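Local coordinates for secreted protein ESXB (Bacillus anthracis, PDB 4J10) that is of unknown function but, as a secreted WXG100-family protein related to ESAT-6 and CFP-10, is probably a small helical-hairpin substrate of a type VII (ESX) secretion system, at residues N23-A28 and I71-S76. Numbering follows the deposited sequence.
Sequences NAAGEA and ILEGIS
Leu-72 reaches across to Ala-24 and Ala-25, and its side chain is the one to follow. Its CB leaves helix 48-90 facing helix 11-41 and sits 4.3 Å from CB of Ala-25, methylene against methyl. CG lies beside the backbone N of its own residue (chi1 -61°), and from there the branch CD1 runs on extended from CA (chi2 -167°), which carries this methyl forward while CD2 stays back. CD1 settles against the backbone where Ala-24 leads into Ala-25, 3.8 Å from CB of Ala-24 and equally 3.8 Å from the backbone N of Ala-25. The same leucine also touches Phe-21, one turn earlier on helix 11-41.

At the edge of the patch, Glu-73, an exposed residue, adds only the aliphatic part of its chain. Its CB does not aim at the other helix, but CG comes back to lie 4.0 Å from CB of Ala-25, and the chain runs on extended beyond CG, carrying the carboxylate past the alanine. One turn further along helix 48-90, Ser-76 OG hydrogen-bonds the carbonyl O of Ala-18. Ala-24 also packs on Gln-31 of the second subunit.

The two segments run antiparallel at 163°, their axes 9.1 Å apart at closest, as expected of the two arms of the helical hairpin that WXG100 proteins form. The contact is apolar, methyl and methylene groups against each other, with one leucine methyl also lying against a backbone nitrogen; between these two segments the hold is van der Waals packing and burial of apolar surface, with the serine bond as the polar tie one turn along.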
loop_
_atom_site.group_PDB
_atom_site.type_symbol
_atom_site.label_atom_id
_atom_site.label_comp_id
_atom_site.label_asym_id
_atom_site.label_seq_id
_atom_site.Cartn_x
_atom_site.Cartn_y
_atom_site.Cartn_z
ATOM N N ASN A 23 -3.753 4.204 -9.863
ATOM C CA ASN A 23 -3.365 5.363 -9.054
ATOM C C ASN A 23 -2.848 4.915 -7.700
ATOM O O ASN A 23 -1.878 5.468 -7.176
ATOM C CB ASN A 23 -4.544 6.320 -8.864
ATOM C CG ASN A 23 -4.907 7.055 -10.132
ATOM O OD1 ASN A 23 -4.103 7.133 -11.062
ATOM N ND2 ASN A 23 -6.123 7.614 -10.176
ATOM N N ALA A 24 -3.510 3.912 -7.130
ATOM C CA ALA A 24 -3.089 3.380 -5.836
ATOM C C ALA A 24 -1.686 2.779 -5.914
ATOM O O ALA A 24 -0.872 2.956 -4.993
ATOM C CB ALA A 24 -4.093 2.354 -5.295
ATOM N N ALA A 25 -1.379 2.096 -7.011
ATOM C CA ALA A 25 -0.044 1.535 -7.193
ATOM C C ALA A 25 1.002 2.645 -7.218
ATOM O O ALA A 25 2.062 2.511 -6.611
ATOM C CB ALA A 25 0.002 0.718 -8.462
ATOM N N GLY A 26 0.697 3.749 -7.898
ATOM C CA GLY A 26 1.623 4.867 -7.959
ATOM C C GLY A 26 1.806 5.539 -6.614
ATOM O O GLY A 26 2.910 5.964 -6.259
ATOM N N GLU A 27 0.718 5.661 -5.853
ATOM C CA GLU A 27 0.808 6.255 -4.513
ATOM C C GLU A 27 1.635 5.363 -3.589
ATOM O O GLU A 27 2.422 5.842 -2.753
ATOM C CB GLU A 27 -0.595 6.498 -3.939
ATOM C CG GLU A 27 -1.351 7.611 -4.629
ATOM C CD GLU A 27 -2.707 7.857 -4.002
ATOM O OE1 GLU A 27 -3.180 6.987 -3.241
ATOM O OE2 GLU A 27 -3.299 8.918 -4.277
ATOM N N ALA A 28 1.490 4.054 -3.751
ATOM C CA ALA A 28 2.248 3.106 -2.943
ATOM C C ALA A 28 3.736 3.211 -3.265
ATOM O O ALA A 28 4.584 3.171 -2.371
ATOM C CB ALA A 28 1.751 1.686 -3.196
ATOM N N ILE A 71 0.234 -6.690 -7.797
ATOM C CA ILE A 71 -1.098 -7.265 -7.648
ATOM C C ILE A 71 -2.139 -6.199 -7.999
ATOM O O ILE A 71 -3.101 -6.478 -8.726
ATOM C CB ILE A 71 -1.358 -7.812 -6.222
ATOM C CG1 ILE A 71 -0.437 -9.001 -5.918
ATOM C CG2 ILE A 71 -2.842 -8.201 -6.068
ATOM C CD1 ILE A 71 -0.352 -9.317 -4.424
ATOM N N LEU A 72 -1.962 -4.967 -7.523
ATOM C CA LEU A 72 -2.868 -3.874 -7.901
ATOM C C LEU A 72 -2.851 -3.632 -9.399
ATOM O O LEU A 72 -3.896 -3.408 -10.020
ATOM C CB LEU A 72 -2.510 -2.569 -7.178
ATOM C CG LEU A 72 -2.555 -2.540 -5.656
ATOM C CD1 LEU A 72 -2.476 -1.088 -5.216
ATOM C CD2 LEU A 72 -3.817 -3.195 -5.126
ATOM N N GLU A 73 -1.663 -3.671 -9.989
ATOM C CA GLU A 73 -1.553 -3.458 -11.427
ATOM C C GLU A 73 -2.240 -4.567 -12.209
ATOM O O GLU A 73 -2.846 -4.306 -13.237
ATOM C CB GLU A 73 -0.084 -3.306 -11.826
ATOM C CG GLU A 73 0.532 -2.007 -11.314
ATOM C CD GLU A 73 2.021 -2.034 -11.394
ATOM O OE1 GLU A 73 2.603 -3.022 -10.903
ATOM O OE2 GLU A 73 2.617 -1.085 -11.948
ATOM N N GLY A 74 -2.166 -5.793 -11.701
ATOM C CA GLY A 74 -2.845 -6.921 -12.320
ATOM C C GLY A 74 -4.351 -6.762 -12.298
ATOM O O GLY A 74 -5.034 -7.074 -13.285
ATOM N N ILE A 75 -4.881 -6.282 -11.179
ATOM C CA ILE A 75 -6.306 -6.023 -11.067
ATOM C C ILE A 75 -6.717 -4.953 -12.066
ATOM O O ILE A 75 -7.729 -5.085 -12.754
ATOM C CB ILE A 75 -6.685 -5.619 -9.629
ATOM C CG1 ILE A 75 -6.511 -6.836 -8.711
ATOM C CG2 ILE A 75 -8.118 -5.083 -9.586
ATOM C CD1 ILE A 75 -6.580 -6.494 -7.225
ATOM N N SER A 76 -5.926 -3.891 -12.153
ATOM C CA SER A 76 -6.189 -2.817 -13.110
ATOM C C SER A 76 -6.236 -3.358 -14.539
ATOM O O SER A 76 -7.175 -3.079 -15.295
ATOM C CB SER A 76 -5.116 -1.734 -12.987
ATOM O OG SER A 76 -5.368 -0.653 -13.867
#